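HP0958 (Helicobacter pylori, PDB 3NA7) probably serves flagellar biogenesis as an export chaperone and post-transcriptional regulator, joining a kinked antiparallel coiled-coil hairpin to a C4 zinc ribbon. Local coordinates at residues A[183-186]-A[191-194]; A[197-202]-A[211-216]. One frame throughout, in Å; residues are numbered along the deposited sequence.

How the contacts relate
The two contacts stand in series along the chain at its zinc-ribbon end, one buried and one at the surface. Contact 1 is a buried turn-back in which the last turns of helix 175-188 are met by Ser-192, just ahead of strand 193-195; contact 2 lies at the surface, between a loop and helix 210-218. Their centres are about 17 Å apart, and they meet where Val-194 packs on Cys-201 and Gly-202. Each buries little area. In contact 1 a serine hydroxyl lies against helix backbone and an isoleucine branch, whereas contact 2 combines an oblique tyrosine-glutamine contact with a zinc thiolate.

Contact 1. Residues A[183-186]-A[191-194]; sequences RIRR and TSIV
Ser-192 lays its hydroxymethyl group over the helical backbone at Arg-185 and against the methyl branch of Ile-184, and nearly all the contact passes through this one small side chain. Its OG sits 3.1 Å from Arg-185 CA and 3.5 Å from Arg-185 CB. The CA atoms of Arg-185 and Ser-192 lie 5.5 Å apart, the nearest approach of the two backbones. One residue earlier in the helix, Ile-184 presents CG2, 3.8 Å from Ser-192 OG, so that the oxygen has hydrocarbon on more than one side. Such a buried hydroxyl needs a polar partner, and it finds one in the carbonyl of Lys-189, to which it is hydrogen-bonded. With OG beside its own backbone N (chi1 -74°), the serine can reach the helix and keep that bond at once.

Arg-185 meets the serine with CA and CB, and the rest of its side chain leads away. CG stands anti to the backbone N (chi1 -178°), and the extended chain carries the guanidinium to a salt bridge with Glu-182.

The contact thus closes the tight reversal after helix 175-188. Ser-192 then pairs through its backbone with Ile-231, and the chain enters strand 193-195, which runs parallel to strand 231-233 while Ile-193 packs on Leu-10 and Ser-14 of helix 4-22.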
loop_
_atom_site.group_PDB
_atom_site.type_symbol
_atom_site.label_atom_id
_atom_site.label_comp_id
_atom_site.label_asym_id
_atom_site.label_seq_id
_atom_site.Cartn_x
_atom_site.Cartn_y
_atom_site.Cartn_z
ATOM N N ARG A 183 1.696 28.399 -17.422
ATOM C CA ARG A 183 0.498 27.820 -18.053
ATOM C C ARG A 183 0.761 26.389 -18.568
ATOM O O ARG A 183 -0.056 25.489 -18.381
ATOM C CB ARG A 183 -0.002 28.732 -19.175
ATOM C CG ARG A 183 -1.211 28.191 -19.965
ATOM C CD ARG A 183 -1.793 29.286 -20.889
ATOM N NE ARG A 183 -0.804 29.754 -21.864
ATOM C CZ ARG A 183 -0.988 30.736 -22.749
ATOM N NH1 ARG A 183 -2.139 31.405 -22.821
ATOM N NH2 ARG A 183 -0.004 31.048 -23.575
ATOM N N ILE A 184 1.919 26.181 -19.191
ATOM C CA ILE A 184 2.277 24.848 -19.679
ATOM C C ILE A 184 2.624 23.890 -18.538
ATOM O O ILE A 184 2.258 22.710 -18.561
ATOM C CB ILE A 184 3.345 24.910 -20.819
ATOM C CG1 ILE A 184 2.649 25.344 -22.123
ATOM C CG2 ILE A 184 4.057 23.548 -20.973
ATOM C CD1 ILE A 184 3.436 26.289 -23.052
ATOM N N ARG A 185 3.301 24.406 -17.521
ATOM C CA ARG A 185 3.708 23.588 -16.382
ATOM C C ARG A 185 2.520 22.989 -15.589
ATOM O O ARG A 185 2.612 21.870 -15.041
ATOM C CB ARG A 185 4.637 24.394 -15.475
ATOM C CG ARG A 185 5.143 23.619 -14.292
ATOM C CD ARG A 185 6.287 24.315 -13.604
ATOM N NE ARG A 185 6.406 23.838 -12.226
ATOM C CZ ARG A 185 6.227 24.578 -11.131
ATOM N NH1 ARG A 185 5.934 25.870 -11.210
ATOM N NH2 ARG A 185 6.374 24.011 -9.940
ATOM N N ARG A 186 1.410 23.726 -15.540
ATOM C CA ARG A 186 0.171 23.229 -14.945
ATOM C C ARG A 186 -0.112 21.778 -15.350
ATOM O O ARG A 186 -0.305 20.915 -14.478
ATOM C CB ARG A 186 -1.002 24.123 -15.338
ATOM C CG ARG A 186 -2.261 23.860 -14.553
ATOM C CD ARG A 186 -3.300 24.916 -14.851
ATOM N NE ARG A 186 -4.635 24.507 -14.418
ATOM C CZ ARG A 186 -5.104 24.657 -13.178
ATOM N NH1 ARG A 186 -4.355 25.203 -12.220
ATOM N NH2 ARG A 186 -6.337 24.269 -12.889
ATOM N N THR A 191 8.150 18.188 -17.816
ATOM C CA THR A 191 8.383 17.975 -19.239
ATOM C C THR A 191 7.928 19.214 -20.007
ATOM O O THR A 191 7.573 19.124 -21.180
ATOM C CB THR A 191 7.647 16.720 -19.787
ATOM O OG1 THR A 191 6.265 17.023 -20.008
ATOM C CG2 THR A 191 7.778 15.532 -18.815
ATOM N N SER A 192 7.904 20.355 -19.317
ATOM C CA SER A 192 7.435 21.637 -19.891
ATOM C C SER A 192 8.366 22.177 -20.962
ATOM O O SER A 192 7.901 22.691 -21.979
ATOM C CB SER A 192 7.250 22.690 -18.794
ATOM O OG SER A 192 6.083 22.415 -18.027
ATOM N N ILE A 193 9.672 22.057 -20.725
ATOM C CA ILE A 193 10.675 22.466 -21.707
ATOM C C ILE A 193 11.481 21.265 -22.162
ATOM O O ILE A 193 12.124 20.604 -21.354
ATOM C CB ILE A 193 11.645 23.508 -21.126
ATOM C CG1 ILE A 193 10.877 24.700 -20.567
ATOM C CG2 ILE A 193 12.681 23.952 -22.179
ATOM C CD1 ILE A 193 11.748 25.594 -19.699
ATOM N N VAL A 194 11.465 20.997 -23.462
ATOM C CA VAL A 194 12.142 19.818 -24.000
ATOM C C VAL A 194 13.073 20.129 -25.173
ATOM O O VAL A 194 12.843 21.082 -25.916
ATOM C CB VAL A 194 11.136 18.725 -24.371
ATOM C CG1 VAL A 194 10.577 18.076 -23.088
ATOM C CG2 VAL A 194 10.007 19.290 -25.266
#

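Contact 2. Residues A[197-202]-A[211-216]; sequences KKQACG and KIYTEV. With ZN (zinc ion), chain B.
Lys-198 offers its carbonyl oxygen to the ring of Tyr-213, O lying 3.9 Å from CE2, in a C4 zinc ribbon where a metal-binding loop is flanked by a short helix. The touch is a packing contact made obliquely to the ring. It comes from the corner of a tight turn: Ala-200 N is hydrogen-bonded to Lys-197 O at 3.0 Å, and Lys-198 takes a positive phi. The lysine side chain itself leaves CA in the direction away from the helix, so the backbone makes the approach.

Gln-199 comes next and carries the side-chain part of the contact. Its CG packs 3.8 Å from Tyr-213 CD2 and 4.1 Å from Tyr-213 CG, again obliquely to the ring, and the two side chains cross at about a right angle. The amide plane is turned 46° from the ring, and it is the CG methylene, not the amide, that meets it. Beyond CG the glutamine is extended, which carries the amide away from the ring, where NE2 is hydrogen-bonded to Leu-208 O and weakly to Asp-210 OD1. Leu-208 precedes helix 210-218 and Asp-210 begins it, so the firmer bond is to the chain just before the helix and only the weak one reaches the helix itself. Tyr-213 reaches across because CG is anti to its backbone N (chi1 176°); its side chain also touches Ile-196.

Further along, Cys-201 binds the metal, together with Cys-204, Cys-225 and Cys-228. Its SG lies 2.1 Å from the zinc ion, with the CB-SG-zinc angle close to 90°.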
loop_
_atom_site.group_PDB
_atom_site.type_symbol
_atom_site.label_atom_id
_atom_site.label_comp_id
_atom_site.label_asym_id
_atom_site.label_seq_id
_atom_site.Cartn_x
_atom_site.Cartn_y
_atom_site.Cartn_z
ATOM N N LYS A 197 14.968 15.779 -30.206
ATOM C CA LYS A 197 15.782 14.579 -30.451
ATOM C C LYS A 197 15.283 13.931 -31.730
ATOM O O LYS A 197 14.075 13.921 -31.989
ATOM C CB LYS A 197 15.693 13.597 -29.281
ATOM C CG LYS A 197 16.251 14.139 -27.961
ATOM C CD LYS A 197 15.576 13.457 -26.777
ATOM C CE LYS A 197 15.595 14.337 -25.539
ATOM N NZ LYS A 197 14.389 14.124 -24.686
ATOM N N LYS A 198 16.206 13.390 -32.524
ATOM C CA LYS A 198 15.910 13.008 -33.909
ATOM C C LYS A 198 15.346 14.235 -34.642
ATOM O O LYS A 198 16.042 15.240 -34.840
ATOM C CB LYS A 198 14.918 11.831 -33.980
ATOM C CG LYS A 198 15.430 10.501 -33.433
ATOM C CD LYS A 198 14.420 9.380 -33.717
ATOM C CE LYS A 198 15.035 7.984 -33.561
ATOM N NZ LYS A 198 15.053 7.536 -32.142
ATOM N N GLN A 199 14.077 14.154 -35.015
ATOM C CA GLN A 199 13.361 15.274 -35.610
ATOM C C GLN A 199 11.969 15.338 -34.981
ATOM O O GLN A 199 11.019 15.849 -35.579
ATOM C CB GLN A 199 13.271 15.080 -37.126
ATOM C CG GLN A 199 12.912 16.325 -37.924
ATOM C CD GLN A 199 12.918 16.084 -39.432
ATOM O OE1 GLN A 199 13.785 15.378 -39.962
ATOM N NE2 GLN A 199 11.963 16.693 -40.129
ATOM N N ALA A 200 11.854 14.820 -33.761
ATOM C CA ALA A 200 10.561 14.751 -33.084
ATOM C C ALA A 200 10.558 15.556 -31.779
ATOM O O ALA A 200 11.618 15.816 -31.198
ATOM C CB ALA A 200 10.184 13.296 -32.825
ATOM N N CYS A 201 9.370 15.937 -31.315
ATOM C CA CYS A 201 9.256 16.666 -30.054
ATOM C C CYS A 201 9.845 15.785 -28.955
ATOM O O CYS A 201 9.471 14.631 -28.856
ATOM C CB CYS A 201 7.784 16.985 -29.761
ATOM S SG CYS A 201 7.381 17.690 -28.097
ATOM N N GLY A 202 10.767 16.316 -28.153
ATOM C CA GLY A 202 11.306 15.579 -27.008
ATOM C C GLY A 202 10.294 15.266 -25.906
ATOM O O GLY A 202 10.635 14.624 -24.901
ATOM N N LYS A 211 9.486 22.702 -41.831
ATOM C CA LYS A 211 9.306 24.117 -41.498
ATOM C C LYS A 211 9.608 24.419 -40.027
ATOM O O LYS A 211 10.295 25.389 -39.714
ATOM C CB LYS A 211 7.882 24.551 -41.842
ATOM C CG LYS A 211 7.724 26.024 -42.165
ATOM C CD LYS A 211 6.251 26.404 -42.184
ATOM C CE LYS A 211 6.004 27.636 -43.044
ATOM N NZ LYS A 211 6.645 28.860 -42.480
ATOM N N ILE A 212 9.110 23.573 -39.129
ATOM C CA ILE A 212 9.235 23.815 -37.692
ATOM C C ILE A 212 10.632 23.466 -37.175
ATOM O O ILE A 212 11.223 24.223 -36.386
ATOM C CB ILE A 212 8.095 23.113 -36.895
ATOM C CG1 ILE A 212 6.818 23.964 -36.973
ATOM C CG2 ILE A 212 8.486 22.882 -35.429
ATOM C CD1 ILE A 212 5.546 23.174 -37.294
ATOM N N TYR A 213 11.172 22.339 -37.633
ATOM C CA TYR A 213 12.511 21.938 -37.208
ATOM C C TYR A 213 13.535 23.008 -37.587
ATOM O O TYR A 213 14.466 23.288 -36.833
ATOM C CB TYR A 213 12.889 20.561 -37.780
ATOM C CG TYR A 213 14.309 20.123 -37.465
ATOM C CD1 TYR A 213 15.369 20.466 -38.312
ATOM C CD2 TYR A 213 14.596 19.375 -36.325
ATOM C CE1 TYR A 213 16.676 20.073 -38.031
ATOM C CE2 TYR A 213 15.898 18.973 -36.038
ATOM C CZ TYR A 213 16.933 19.327 -36.894
ATOM O OH TYR A 213 18.224 18.937 -36.624
ATOM N N THR A 214 13.344 23.609 -38.755
ATOM C CA THR A 214 14.238 24.656 -39.244
ATOM C C THR A 214 14.067 25.899 -38.379
ATOM O O THR A 214 15.054 26.500 -37.957
ATOM C CB THR A 214 13.982 24.976 -40.731
ATOM O OG1 THR A 214 13.903 23.755 -41.476
ATOM C CG2 THR A 214 15.102 25.820 -41.302
ATOM N N GLU A 215 12.810 26.233 -38.079
ATOM C CA GLU A 215 12.460 27.395 -37.266
ATOM C C GLU A 215 13.112 27.345 -35.895
ATOM O O GLU A 215 13.595 28.360 -35.406
ATOM C CB GLU A 215 10.941 27.503 -37.103
ATOM C CG GLU A 215 10.367 28.878 -37.427
ATOM C CD GLU A 215 9.993 29.016 -38.901
ATOM O OE1 GLU A 215 8.947 28.458 -39.308
ATOM O OE2 GLU A 215 10.738 29.688 -39.654
ATOM N N VAL A 216 13.125 26.170 -35.275
ATOM C CA VAL A 216 13.742 26.025 -33.961
ATOM C C VAL A 216 15.252 26.225 -34.051
ATOM O O VAL A 216 15.841 26.870 -33.186
ATOM C CB VAL A 216 13.438 24.658 -33.305
ATOM C CG1 VAL A 216 14.151 24.532 -31.955
ATOM C CG2 VAL A 216 11.935 24.459 -33.131
HETATM ZN ZN ZN B . 5.317 17.688 -28.588
#